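Fusolin (PDB 4YN1) builds the crystalline spindles with which an insect poxvirus enhances virulence and probably acts on chitin as a lytic polysaccharide monooxygenase. Local coordinates at residues 206-211 against 228-233; 39-44 against 107-112; 135-140 against 186-191; 29-34 against 116-121. All blocks are in the same frame, centred on the assembly; numbering follows the deposited sequence.

In the fold
The four contacts join strands, helices and loops of this probable lytic polysaccharide monooxygenase. Interaction 1 pairs strands 209-217 and 223-234 as a hairpin. Interaction 4, its centre about 13 Å away, meets it directly: strand 120-123 runs beside 223-234, and Gln208 NE2 lies 2.8 Å from Trp117 O. Interactions 2 and 4 share helix 32-47, with centres about 15 Å apart, and the Trp117 indole packs against the backbone of Gly110 and Met111. Interaction 3 stands apart, on the other sheet, about 19 Å from interaction 1 between centres. A bound N-acetylglucosamine lies about 14 Å from the Ile211 side chain of interaction 1.

Interaction 1: 206-211 against 228-233; sequences QTQFVI and CVDAVF. With EDO (1,2-ethanediol), chain C.
Cys228 opens the pairing with its CB against CG1 of Val210, while its sulfur turns to a disulfide with Cys93. Val229 and Ile211 form an antiparallel hydrogen-bonded pair, their CB atoms 4.1 Å apart on one face of the sheet. Ile211 N reaches Val229 O in a nearly straight bond, whereas the return bond from Val229 N is more bent (N-H...O 138°). Asp230 faces Val210 in a non-hydrogen-bonded pair on the other face, the side chains alongside each other with Asp230 OD1 3.7 Å from Val210 CG2. That carboxylate forms a salt bridge with Arg10 and also takes a bond from a water that serves Phe209 O and accepts from Gln208 NE2, whose protein acceptor is Trp117 O. Next comes Ala231, hydrogen-bonded with Phe209 in both directions. Phe209 N meets Ala231 O at 2.8 Å. Because Phe209 CG sits between its backbone N and carbonyl carbon (chi1 60°), the ring swings toward the partner strand, and the Ala231 methyl lies over a ring face, 4.1 Å from CB to the centroid, as a CH-pi contact. Ala231 O also lies over a face, near the rim. Val232 rests CG2 on Gln208 CA at 3.8 Å. Phe233 brings CE2 to within 3.5 Å of Phe209 CE1, the ring planes inclined at 31°, and a water links its N to Thr207 O. The hairpin thus splits its chemistry by face: apolar packing around Phe209 on one, and on the other a charged, hydrated cluster in which water gives Phe209 O a second donor.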
loop_
_atom_site.group_PDB
_atom_site.type_symbol
_atom_site.label_atom_id
_atom_site.label_comp_id
_atom_site.label_asym_id
_atom_site.label_seq_id
_atom_site.Cartn_x
_atom_site.Cartn_y
_atom_site.Cartn_z
ATOM N N GLN A 206 4.586 4.243 16.716
ATOM C CA GLN A 206 5.797 5.057 16.704
ATOM C C GLN A 206 6.766 4.460 15.676
ATOM O O GLN A 206 7.962 4.754 15.708
ATOM C CB GLN A 206 6.438 5.176 18.092
ATOM C CG GLN A 206 6.769 3.862 18.757
ATOM C CD GLN A 206 7.874 3.989 19.791
ATOM O OE1 GLN A 206 8.738 4.874 19.752
ATOM N NE2 GLN A 206 7.928 3.042 20.668
ATOM N N THR A 207 6.268 3.546 14.815
ATOM C CA THR A 207 7.029 2.914 13.765
ATOM C C THR A 207 6.310 3.118 12.439
ATOM O O THR A 207 5.119 3.393 12.416
ATOM C CB THR A 207 7.151 1.412 14.082
ATOM O OG1 THR A 207 5.837 0.909 14.351
ATOM C CG2 THR A 207 8.035 1.152 15.305
ATOM N N GLN A 208 7.014 2.896 11.342
ATOM C CA GLN A 208 6.402 2.946 10.021
ATOM C C GLN A 208 5.494 1.718 9.913
ATOM O O GLN A 208 5.848 0.618 10.368
ATOM C CB GLN A 208 7.456 2.948 8.924
ATOM C CG GLN A 208 6.815 3.084 7.567
ATOM C CD GLN A 208 7.798 3.347 6.461
ATOM O OE1 GLN A 208 8.812 4.021 6.645
ATOM N NE2 GLN A 208 7.531 2.786 5.305
ATOM N N PHE A 209 4.294 1.915 9.369
ATOM C CA PHE A 209 3.283 0.846 9.334
ATOM C C PHE A 209 2.598 0.787 7.974
ATOM O O PHE A 209 2.863 1.609 7.083
ATOM C CB PHE A 209 2.253 1.083 10.478
ATOM C CG PHE A 209 1.480 2.385 10.430
ATOM C CD1 PHE A 209 1.998 3.538 10.990
ATOM C CD2 PHE A 209 0.242 2.461 9.797
ATOM C CE1 PHE A 209 1.296 4.744 10.930
ATOM C CE2 PHE A 209 -0.479 3.651 9.789
ATOM C CZ PHE A 209 0.077 4.797 10.302
ATOM N N VAL A 210 1.767 -0.214 7.801
ATOM C CA VAL A 210 1.036 -0.388 6.563
ATOM C C VAL A 210 -0.458 -0.416 6.898
ATOM O O VAL A 210 -0.889 -1.019 7.915
ATOM C CB VAL A 210 1.432 -1.646 5.741
ATOM C CG1 VAL A 210 0.484 -1.863 4.559
ATOM C CG2 VAL A 210 2.863 -1.575 5.260
ATOM N N ILE A 211 -1.224 0.293 6.054
ATOM C CA ILE A 211 -2.684 0.295 6.039
ATOM C C ILE A 211 -3.026 -0.565 4.810
ATOM O O ILE A 211 -2.489 -0.334 3.714
ATOM C CB ILE A 211 -3.324 1.682 5.952
ATOM C CG1 ILE A 211 -2.892 2.587 7.136
ATOM C CG2 ILE A 211 -4.846 1.569 5.811
ATOM C CD1 ILE A 211 -3.243 4.092 6.969
ATOM N N CYS A 228 -1.764 -1.932 -0.511
ATOM C CA CYS A 228 -0.893 -1.551 0.606
ATOM C C CYS A 228 -0.677 -0.070 0.568
ATOM O O CYS A 228 -0.437 0.465 -0.505
ATOM C CB CYS A 228 0.438 -2.283 0.528
ATOM S SG CYS A 228 0.273 -4.011 0.934
ATOM N N VAL A 229 -0.753 0.580 1.730
ATOM C CA VAL A 229 -0.561 2.006 1.903
ATOM C C VAL A 229 0.497 2.203 2.984
ATOM O O VAL A 229 0.275 1.801 4.126
ATOM C CB VAL A 229 -1.878 2.681 2.298
ATOM C CG1 VAL A 229 -1.652 4.137 2.662
ATOM C CG2 VAL A 229 -2.947 2.555 1.212
ATOM N N ASP A 230 1.657 2.785 2.621
ATOM C CA ASP A 230 2.745 3.045 3.560
ATOM C C ASP A 230 2.484 4.348 4.303
ATOM O O ASP A 230 2.263 5.400 3.687
ATOM C CB ASP A 230 4.100 3.064 2.831
ATOM C CG ASP A 230 4.381 1.712 2.149
ATOM O OD1 ASP A 230 4.460 0.691 2.863
ATOM O OD2 ASP A 230 4.472 1.672 0.892
ATOM N N ALA A 231 2.624 4.295 5.632
ATOM C CA ALA A 231 2.417 5.482 6.474
ATOM C C ALA A 231 3.277 5.467 7.735
ATOM O O ALA A 231 3.781 4.427 8.150
ATOM C CB ALA A 231 0.938 5.580 6.838
ATOM N N VAL A 232 3.430 6.625 8.329
ATOM C CA VAL A 232 4.142 6.806 9.602
ATOM C C VAL A 232 3.613 8.063 10.263
ATOM O O VAL A 232 3.273 9.032 9.578
ATOM C CB VAL A 232 5.694 6.883 9.346
ATOM C CG1 VAL A 232 6.088 8.161 8.610
ATOM C CG2 VAL A 232 6.464 6.743 10.645
ATOM N N PHE A 233 3.574 8.070 11.585
ATOM C CA PHE A 233 3.196 9.248 12.320
ATOM C C PHE A 233 4.438 10.024 12.697
ATOM O O PHE A 233 5.456 9.434 13.056
ATOM C CB PHE A 233 2.412 8.893 13.593
ATOM C CG PHE A 233 1.051 8.322 13.330
ATOM C CD1 PHE A 233 0.058 9.095 12.744
ATOM C CD2 PHE A 233 0.751 7.007 13.663
ATOM C CE1 PHE A 233 -1.207 8.565 12.506
ATOM C CE2 PHE A 233 -0.509 6.477 13.404
ATOM C CZ PHE A 233 -1.482 7.261 12.836
HETATM C C1 EDO C . 8.172 8.199 14.106
HETATM O O1 EDO C . 6.931 7.774 14.632
HETATM C C2 EDO C . 8.822 9.218 15.080
HETATM O O2 EDO C . 7.959 10.344 15.277
HETATM O O HOH W 1 4.272 5.884 13.182
HETATM O O HOH W 2 5.117 1.109 5.442
#

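Interaction 2: 39-44 against 107-112; sequences QYVFNK and DKTGMD
Lys44 extends from helix 32-47 to Asp107, and its ammonium meets the carboxylate in a salt bridge, NZ to OD2 2.8 Å. The nitrogen arrives on the syn side of OD2, 17° out of the carboxylate plane. An extended chain, with CG anti to the backbone N (chi1 -175°), carries the amine across to the loop. The two carboxylate oxygens divide their work. While OD2 receives the lysine, Asp107 OD1 accepts twice from Thr109: from its backbone N at 2.9 Å, nearly in line with the C-O bond, and from its hydroxyl OG1 at 2.7 Å, through the syn lone pair. This grip on both oxygens should fix the rotation of the carboxylate and probably stabilises its negative charge. A water supplies a further acceptor for Lys44 NZ, at 2.8 Å. The same water hydrogen-bonds Tyr40 OH and donates weakly to Thr109 OG1, so it joins the helix surface to the turn. Thr109 OG1 also approaches the Tyr40 ring at its edge, 3.4 Å from CE2. Beneath this polar network, Val41 presses CG2 on the backbone of Gly110, 3.6 Å from its N. Gly110 CA also lies 3.8 Å from Tyr40 CD2, bringing the loop main chain close to the helix. Val41 additionally touches Met62 of helix 52-64. The bond from Thr109 N to Asp107 OD1 defines the motif: an Asx turn running into the 3-10 segment 109-111, in the stretch between helix 80-87 and strand 120-123, docked on the side of helix 32-47.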
loop_
_atom_site.group_PDB
_atom_site.type_symbol
_atom_site.label_atom_id
_atom_site.label_comp_id
_atom_site.label_asym_id
_atom_site.label_seq_id
_atom_site.Cartn_x
_atom_site.Cartn_y
_atom_site.Cartn_z
ATOM N N GLN A 39 12.383 -3.839 -11.440
ATOM C CA GLN A 39 13.526 -4.658 -11.776
ATOM C C GLN A 39 13.425 -6.071 -11.272
ATOM O O GLN A 39 13.864 -6.979 -11.959
ATOM C CB GLN A 39 14.810 -3.966 -11.376
ATOM C CG GLN A 39 15.048 -2.777 -12.290
ATOM C CD GLN A 39 16.295 -2.009 -11.992
ATOM O OE1 GLN A 39 16.855 -2.087 -10.898
ATOM N NE2 GLN A 39 16.714 -1.186 -12.947
ATOM N N TYR A 40 12.747 -6.271 -10.148
ATOM C CA TYR A 40 12.508 -7.604 -9.609
ATOM C C TYR A 40 11.685 -8.433 -10.598
ATOM O O TYR A 40 12.008 -9.593 -10.900
ATOM C CB TYR A 40 11.766 -7.471 -8.262
ATOM C CG TYR A 40 11.431 -8.783 -7.615
ATOM C CD1 TYR A 40 12.342 -9.415 -6.776
ATOM C CD2 TYR A 40 10.247 -9.447 -7.912
ATOM C CE1 TYR A 40 12.087 -10.668 -6.250
ATOM C CE2 TYR A 40 9.963 -10.693 -7.359
ATOM C CZ TYR A 40 10.905 -11.312 -6.548
ATOM O OH TYR A 40 10.678 -12.552 -6.021
ATOM N N VAL A 41 10.595 -7.857 -11.075
ATOM C CA VAL A 41 9.725 -8.580 -12.016
ATOM C C VAL A 41 10.437 -8.768 -13.354
ATOM O O VAL A 41 10.364 -9.840 -13.954
ATOM C CB VAL A 41 8.364 -7.860 -12.167
ATOM C CG1 VAL A 41 7.527 -8.485 -13.280
ATOM C CG2 VAL A 41 7.619 -7.910 -10.842
ATOM N N PHE A 42 11.105 -7.724 -13.809
ATOM C CA PHE A 42 11.847 -7.750 -15.076
ATOM C C PHE A 42 12.873 -8.891 -15.017
ATOM O O PHE A 42 12.865 -9.762 -15.880
ATOM C CB PHE A 42 12.532 -6.413 -15.297
ATOM C CG PHE A 42 13.265 -6.275 -16.614
ATOM C CD1 PHE A 42 12.598 -5.861 -17.758
ATOM C CD2 PHE A 42 14.629 -6.512 -16.697
ATOM C CE1 PHE A 42 13.294 -5.673 -18.963
ATOM C CE2 PHE A 42 15.308 -6.384 -17.915
ATOM C CZ PHE A 42 14.637 -5.973 -19.036
ATOM N N ASN A 43 13.698 -8.928 -13.949
ATOM C CA ASN A 43 14.689 -9.997 -13.776
ATOM C C ASN A 43 14.083 -11.377 -13.520
ATOM O O ASN A 43 14.669 -12.384 -13.940
ATOM C CB ASN A 43 15.688 -9.636 -12.686
ATOM C CG ASN A 43 16.603 -8.540 -13.102
ATOM O OD1 ASN A 43 16.677 -8.167 -14.266
ATOM N ND2 ASN A 43 17.310 -7.985 -12.162
ATOM N N LYS A 44 12.906 -11.453 -12.909
ATOM C CA LYS A 44 12.222 -12.736 -12.709
ATOM C C LYS A 44 11.818 -13.310 -14.078
ATOM O O LYS A 44 12.033 -14.498 -14.331
ATOM C CB LYS A 44 10.980 -12.564 -11.831
ATOM C CG LYS A 44 10.244 -13.827 -11.441
ATOM C CD LYS A 44 9.187 -13.488 -10.379
ATOM C CE LYS A 44 8.164 -14.571 -10.171
ATOM N NZ LYS A 44 7.173 -14.159 -9.142
ATOM N N ASP A 107 1.892 -10.650 -12.847
ATOM C CA ASP A 107 2.817 -10.770 -11.725
ATOM C C ASP A 107 3.074 -9.373 -11.214
ATOM O O ASP A 107 3.701 -8.578 -11.901
ATOM C CB ASP A 107 4.127 -11.426 -12.147
ATOM C CG ASP A 107 5.065 -11.691 -10.987
ATOM O OD1 ASP A 107 5.129 -10.854 -10.073
ATOM O OD2 ASP A 107 5.790 -12.692 -11.029
ATOM N N LYS A 108 2.595 -9.069 -10.006
ATOM C CA LYS A 108 2.803 -7.762 -9.380
ATOM C C LYS A 108 3.642 -7.916 -8.121
ATOM O O LYS A 108 3.675 -7.002 -7.293
ATOM C CB LYS A 108 1.453 -7.150 -9.045
ATOM C CG LYS A 108 0.586 -6.960 -10.276
ATOM C CD LYS A 108 -0.785 -6.615 -9.882
ATOM C CE LYS A 108 -1.654 -6.211 -11.064
ATOM N NZ LYS A 108 -2.695 -7.197 -11.287
ATOM N N THR A 109 4.382 -9.038 -8.006
ATOM C CA THR A 109 5.146 -9.346 -6.778
ATOM C C THR A 109 6.286 -8.406 -6.429
ATOM O O THR A 109 6.735 -8.386 -5.268
ATOM C CB THR A 109 5.640 -10.784 -6.768
ATOM O OG1 THR A 109 6.592 -10.933 -7.808
ATOM C CG2 THR A 109 4.516 -11.788 -6.886
ATOM N N GLY A 110 6.732 -7.616 -7.390
ATOM C CA GLY A 110 7.746 -6.622 -7.151
ATOM C C GLY A 110 7.257 -5.638 -6.106
ATOM O O GLY A 110 8.045 -5.115 -5.328
ATOM N N MET A 111 5.927 -5.393 -6.053
ATOM C CA MET A 111 5.362 -4.457 -5.060
ATOM C C MET A 111 5.350 -5.007 -3.634
ATOM O O MET A 111 5.040 -4.277 -2.699
ATOM C CB MET A 111 3.935 -4.054 -5.446
ATOM C CG MET A 111 3.902 -3.222 -6.665
ATOM S SD MET A 111 4.682 -1.585 -6.473
ATOM C CE MET A 111 4.650 -1.059 -8.155
ATOM N N ASP A 112 5.676 -6.260 -3.454
ATOM C CA ASP A 112 5.688 -6.857 -2.140
ATOM C C ASP A 112 7.118 -7.055 -1.620
ATOM O O ASP A 112 7.327 -7.760 -0.628
ATOM C CB ASP A 112 4.929 -8.181 -2.209
ATOM C CG ASP A 112 4.266 -8.604 -0.925
ATOM O OD1 ASP A 112 3.447 -7.810 -0.374
ATOM O OD2 ASP A 112 4.465 -9.756 -0.525
HETATM O O HOH W 3 8.140 -13.654 -6.594
#

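Interaction 3: 135-140 against 186-191; sequences ELEFCP and DSLCTA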
loop_
_atom_site.group_PDB
_atom_site.type_symbol
_atom_site.label_atom_id
_atom_site.label_comp_id
_atom_site.label_asym_id
_atom_site.label_seq_id
_atom_site.Cartn_x
_atom_site.Cartn_y
_atom_site.Cartn_z
ATOM N N GLU A 135 -9.164 10.554 7.102
ATOM C CA GLU A 135 -10.231 10.437 6.107
ATOM C C GLU A 135 -9.584 9.804 4.899
ATOM O O GLU A 135 -8.928 10.479 4.112
ATOM C CB GLU A 135 -10.850 11.762 5.750
ATOM C CG GLU A 135 -11.999 11.601 4.781
ATOM C CD GLU A 135 -12.484 12.944 4.295
ATOM O OE1 GLU A 135 -11.643 13.737 3.815
ATOM O OE2 GLU A 135 -13.716 13.150 4.266
ATOM N N LEU A 136 -9.747 8.519 4.749
ATOM C CA LEU A 136 -9.134 7.821 3.628
ATOM C C LEU A 136 -9.911 8.138 2.359
ATOM O O LEU A 136 -11.138 8.138 2.385
ATOM C CB LEU A 136 -9.147 6.316 3.911
ATOM C CG LEU A 136 -8.442 5.400 2.917
ATOM C CD1 LEU A 136 -7.563 4.384 3.616
ATOM C CD2 LEU A 136 -9.399 4.701 2.033
ATOM N N GLU A 137 -9.221 8.389 1.253
ATOM C CA GLU A 137 -9.925 8.571 -0.020
ATOM C C GLU A 137 -9.552 7.426 -0.931
ATOM O O GLU A 137 -8.372 7.210 -1.208
ATOM C CB GLU A 137 -9.553 9.911 -0.659
ATOM C CG GLU A 137 -10.352 10.249 -1.926
ATOM C CD GLU A 137 -9.814 11.429 -2.709
ATOM O OE1 GLU A 137 -8.647 11.338 -3.141
ATOM O OE2 GLU A 137 -10.555 12.411 -2.953
ATOM N N PHE A 138 -10.549 6.741 -1.463
ATOM C CA PHE A 138 -10.352 5.668 -2.426
ATOM C C PHE A 138 -10.905 6.186 -3.750
ATOM O O PHE A 138 -12.025 6.714 -3.808
ATOM C CB PHE A 138 -11.051 4.382 -1.973
ATOM C CG PHE A 138 -10.743 3.226 -2.871
ATOM C CD1 PHE A 138 -11.505 2.985 -4.005
ATOM C CD2 PHE A 138 -9.707 2.351 -2.578
ATOM C CE1 PHE A 138 -11.213 1.920 -4.843
ATOM C CE2 PHE A 138 -9.373 1.337 -3.461
ATOM C CZ PHE A 138 -10.161 1.084 -4.555
ATOM N N CYS A 139 -10.091 6.052 -4.796
ATOM C CA CYS A 139 -10.334 6.585 -6.131
ATOM C C CYS A 139 -10.823 5.451 -7.072
ATOM O O CYS A 139 -10.031 4.628 -7.509
ATOM C CB CYS A 139 -9.041 7.229 -6.605
ATOM S SG CYS A 139 -9.143 8.042 -8.213
ATOM N N PRO A 140 -12.140 5.309 -7.286
ATOM C CA PRO A 140 -12.649 4.224 -8.142
ATOM C C PRO A 140 -12.510 4.607 -9.620
ATOM O O PRO A 140 -12.824 5.750 -10.009
ATOM C CB PRO A 140 -14.104 4.133 -7.721
ATOM C CG PRO A 140 -14.461 5.514 -7.393
ATOM C CD PRO A 140 -13.240 6.178 -6.861
ATOM N N ASP A 186 -9.889 19.798 -3.701
ATOM C CA ASP A 186 -8.494 19.482 -3.382
ATOM C C ASP A 186 -8.112 18.032 -3.658
ATOM O O ASP A 186 -6.987 17.632 -3.346
ATOM C CB ASP A 186 -8.176 19.832 -1.920
ATOM C CG ASP A 186 -8.899 19.014 -0.870
ATOM O OD1 ASP A 186 -9.814 18.241 -1.238
ATOM O OD2 ASP A 186 -8.594 19.191 0.335
ATOM N N SER A 187 -9.024 17.220 -4.210
ATOM C CA SER A 187 -8.664 15.824 -4.508
ATOM C C SER A 187 -7.682 15.881 -5.748
ATOM O O SER A 187 -7.867 16.808 -6.497
ATOM C CB SER A 187 -9.938 15.049 -4.837
ATOM O OG SER A 187 -9.684 13.687 -5.114
ATOM N N LEU A 188 -6.626 15.101 -6.009
ATOM C CA LEU A 188 -6.066 13.856 -5.536
ATOM C C LEU A 188 -6.501 12.750 -6.554
ATOM O O LEU A 188 -5.686 12.293 -7.363
ATOM C CB LEU A 188 -6.475 13.620 -4.097
ATOM C CG LEU A 188 -5.765 12.638 -3.285
ATOM C CD1 LEU A 188 -4.229 12.927 -3.157
ATOM C CD2 LEU A 188 -6.363 12.577 -1.963
ATOM N N CYS A 189 -7.802 12.483 -6.639
ATOM C CA CYS A 189 -8.350 11.495 -7.551
ATOM C C CYS A 189 -8.689 12.194 -8.864
ATOM O O CYS A 189 -9.769 12.743 -8.995
ATOM C CB CYS A 189 -9.572 10.837 -6.919
ATOM S SG CYS A 189 -10.407 9.620 -7.968
ATOM N N THR A 190 -7.756 12.236 -9.819
ATOM C CA THR A 190 -8.043 12.878 -11.115
ATOM C C THR A 190 -8.837 11.971 -12.030
ATOM O O THR A 190 -9.419 12.439 -13.014
ATOM C CB THR A 190 -6.726 13.285 -11.816
ATOM O OG1 THR A 190 -5.842 12.184 -11.784
ATOM C CG2 THR A 190 -6.067 14.478 -11.144
ATOM N N ALA A 191 -8.825 10.677 -11.755
ATOM C CA ALA A 191 -9.470 9.671 -12.596
ATOM C C ALA A 191 -10.972 9.625 -12.491
ATOM O O ALA A 191 -11.615 8.990 -13.323
ATOM C CB ALA A 191 -8.889 8.300 -12.308
#
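Cys139 and Cys189 join strand 131-140 to the irregular segment 186-191 by a disulfide, SG to SG 2.0 Å, with a C-S-S-C torsion of 69°. Both sulfurs lie anti to their backbone N atoms, which directs the two side chains at each other; Cys139 CA and Cys189 CA are 5.5 Å apart.

The polar part lies two residues back along each chain. Ser187 OG donates to Glu137 OE2 at 2.7 Å, approaching on the syn side and 20° out of the carboxylate plane. The same hydroxyl oxygen accepts from Cys189 N, also at 2.7 Å, in a nearly straight bond that makes an ST turn. Serine therefore relays between the glutamate and the backbone of the disulfide cysteine. The other carboxylate oxygen, Glu137 OE1, is hydrogen-bonded to Thr5 OG1.

Apolar contact is slight: the Ala191 methyl lies 4.1 Å from Cys139 SG. The placement of the Leu188 side chain against Glu137 is doubtful.

Strand 131-140 runs between strands 2-6 and 194-203. Cys139 touches Tyr3 and Thr5 of the former, and Cys189 touches Val195 of the latter, so the disulfide fastens the connection between strands 180-182 and 194-203 onto this antiparallel sheet.

Interaction 4: 29-34 against 116-121; sequences IPDPMC and SWPPTV. With EDO (1,2-ethanediol), chain D.
The N-terminus of helix 32-47, capped by Asp31 and pinned through Cys34 to Cys14, packs here on the Ser116-Pro118 segment that leads into strand 120-123. Cys34 N meets Asp31 OD2 at 3.1 Å on the anti side of the carboxylate, 18° out of its plane, and Met33 N donates more weakly to the same oxygen. The other oxygen, OD1, forms a salt bridge with Arg13. The helix end and the arginine together would be expected to stabilise the negative charge. Across the contact, Pro118 sets CG 3.6 Å from Asp31 OD1, next to the cap. An ethanediol, probably left from the crystallisation liquor, bridges Asp31 and Ser116: its O2 donates to Asp31 OD1 and its O1 to Ser116 OG, both at 2.8 Å.

Met33 provides most of the apolar packing. All three of its side-chain torsions lie near -65°, so the chain folds back and lays itself across the Trp117 indole. Met33 CB lies 3.7 Å from Trp117 CE3 of the six-membered ring, whereas the terminal methyl covers the five-membered one. The sulfur stands farther above the same pyrrole ring, 5.0 Å from its centroid, a Met-aromatic contact. At the far end of the indole, Cys34 SG lies 4.2 Å from Trp117 CZ3. The indole N-H is used by Ile113 O, and Arg10 makes a cation-pi contact with the ring system. The Met33 methyl, CE, lies 3.6 Å from the centroid of the Trp117 five-membered ring, 20° off its normal.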
loop_
_atom_site.group_PDB
_atom_site.type_symbol
_atom_site.label_atom_id
_atom_site.label_comp_id
_atom_site.label_asym_id
_atom_site.label_seq_id
_atom_site.Cartn_x
_atom_site.Cartn_y
_atom_site.Cartn_z
ATOM N N ILE A 29 13.229 5.035 -13.732
ATOM C CA ILE A 29 12.295 5.056 -12.586
ATOM C C ILE A 29 13.007 5.818 -11.476
ATOM O O ILE A 29 14.056 5.366 -11.016
ATOM C CB ILE A 29 11.870 3.634 -12.171
ATOM C CG1 ILE A 29 11.069 2.962 -13.316
ATOM C CG2 ILE A 29 11.040 3.714 -10.899
ATOM C CD1 ILE A 29 10.802 1.496 -13.116
ATOM N N PRO A 30 12.444 6.945 -10.999
ATOM C CA PRO A 30 13.196 7.773 -10.049
ATOM C C PRO A 30 13.298 7.250 -8.625
ATOM O O PRO A 30 14.320 7.467 -7.998
ATOM C CB PRO A 30 12.514 9.132 -10.144
ATOM C CG PRO A 30 11.112 8.825 -10.577
ATOM C CD PRO A 30 11.202 7.614 -11.438
ATOM N N ASP A 31 12.249 6.640 -8.098
ATOM C CA ASP A 31 12.291 6.162 -6.719
ATOM C C ASP A 31 13.012 4.857 -6.647
ATOM O O ASP A 31 12.643 3.928 -7.353
ATOM C CB ASP A 31 10.893 5.999 -6.166
ATOM C CG ASP A 31 10.894 5.623 -4.716
ATOM O OD1 ASP A 31 11.238 6.494 -3.881
ATOM O OD2 ASP A 31 10.494 4.482 -4.401
ATOM N N PRO A 32 13.987 4.727 -5.722
ATOM C CA PRO A 32 14.731 3.462 -5.596
ATOM C C PRO A 32 13.871 2.233 -5.312
ATOM O O PRO A 32 14.144 1.162 -5.850
ATOM C CB PRO A 32 15.669 3.737 -4.407
ATOM C CG PRO A 32 15.872 5.179 -4.444
ATOM C CD PRO A 32 14.571 5.768 -4.860
ATOM N N MET A 33 12.820 2.363 -4.493
ATOM C CA MET A 33 12.012 1.182 -4.175
ATOM C C MET A 33 11.098 0.838 -5.346
ATOM O O MET A 33 10.979 -0.329 -5.677
ATOM C CB MET A 33 11.198 1.373 -2.874
ATOM C CG MET A 33 12.028 1.348 -1.643
ATOM S SD MET A 33 12.977 -0.138 -1.357
ATOM C CE MET A 33 11.674 -1.363 -1.112
ATOM N N CYS A 34 10.510 1.833 -6.021
ATOM C CA CYS A 34 9.704 1.539 -7.216
ATOM C C CYS A 34 10.575 0.883 -8.285
ATOM O O CYS A 34 10.137 -0.059 -8.982
ATOM C CB CYS A 34 9.031 2.787 -7.766
ATOM S SG CYS A 34 7.781 3.492 -6.667
ATOM N N SER A 116 12.587 0.056 2.496
ATOM C CA SER A 116 12.247 1.427 2.901
ATOM C C SER A 116 11.252 2.105 1.976
ATOM O O SER A 116 11.512 3.175 1.459
ATOM C CB SER A 116 13.525 2.248 3.033
ATOM O OG SER A 116 14.202 2.414 1.794
ATOM N N TRP A 117 10.074 1.498 1.809
ATOM C CA TRP A 117 9.005 2.097 1.022
ATOM C C TRP A 117 8.634 3.468 1.596
ATOM O O TRP A 117 8.374 3.588 2.800
ATOM C CB TRP A 117 7.772 1.190 1.005
ATOM C CG TRP A 117 7.960 0.003 0.136
ATOM C CD1 TRP A 117 8.310 -1.259 0.514
ATOM C CD2 TRP A 117 7.909 -0.002 -1.298
ATOM N NE1 TRP A 117 8.383 -2.075 -0.595
ATOM C CE2 TRP A 117 8.151 -1.323 -1.723
ATOM C CE3 TRP A 117 7.590 0.968 -2.251
ATOM C CZ2 TRP A 117 8.018 -1.705 -3.061
ATOM C CZ3 TRP A 117 7.544 0.607 -3.584
ATOM C CH2 TRP A 117 7.755 -0.713 -3.979
ATOM N N PRO A 118 8.638 4.521 0.770
ATOM C CA PRO A 118 8.346 5.855 1.286
ATOM C C PRO A 118 6.920 6.001 1.791
ATOM O O PRO A 118 5.936 5.737 1.085
ATOM C CB PRO A 118 8.652 6.769 0.089
ATOM C CG PRO A 118 9.699 5.995 -0.645
ATOM C CD PRO A 118 9.088 4.613 -0.632
ATOM N N PRO A 119 6.791 6.456 3.043
ATOM C CA PRO A 119 5.454 6.568 3.616
ATOM C C PRO A 119 4.868 7.973 3.500
ATOM O O PRO A 119 5.572 8.975 3.334
ATOM C CB PRO A 119 5.703 6.244 5.102
ATOM C CG PRO A 119 7.042 6.864 5.354
ATOM C CD PRO A 119 7.838 6.707 4.070
ATOM N N THR A 120 3.572 8.040 3.671
ATOM C CA THR A 120 2.862 9.296 3.901
ATOM C C THR A 120 3.163 9.631 5.368
ATOM O O THR A 120 2.921 8.787 6.240
ATOM C CB THR A 120 1.375 9.144 3.690
ATOM O OG1 THR A 120 1.137 9.031 2.268
ATOM C CG2 THR A 120 0.570 10.316 4.281
ATOM N N VAL A 121 3.718 10.813 5.640
ATOM C CA VAL A 121 4.017 11.281 7.020
ATOM C C VAL A 121 2.822 12.031 7.585
ATOM O O VAL A 121 2.496 13.099 7.081
ATOM C CB VAL A 121 5.301 12.142 7.037
ATOM C CG1 VAL A 121 5.637 12.616 8.446
ATOM C CG2 VAL A 121 6.466 11.383 6.445
HETATM C C1 EDO D . 14.065 4.904 -0.174
HETATM O O1 EDO D . 14.603 3.727 -0.696
HETATM C C2 EDO D . 13.358 5.700 -1.310
HETATM O O2 EDO D . 12.581 4.813 -2.114
#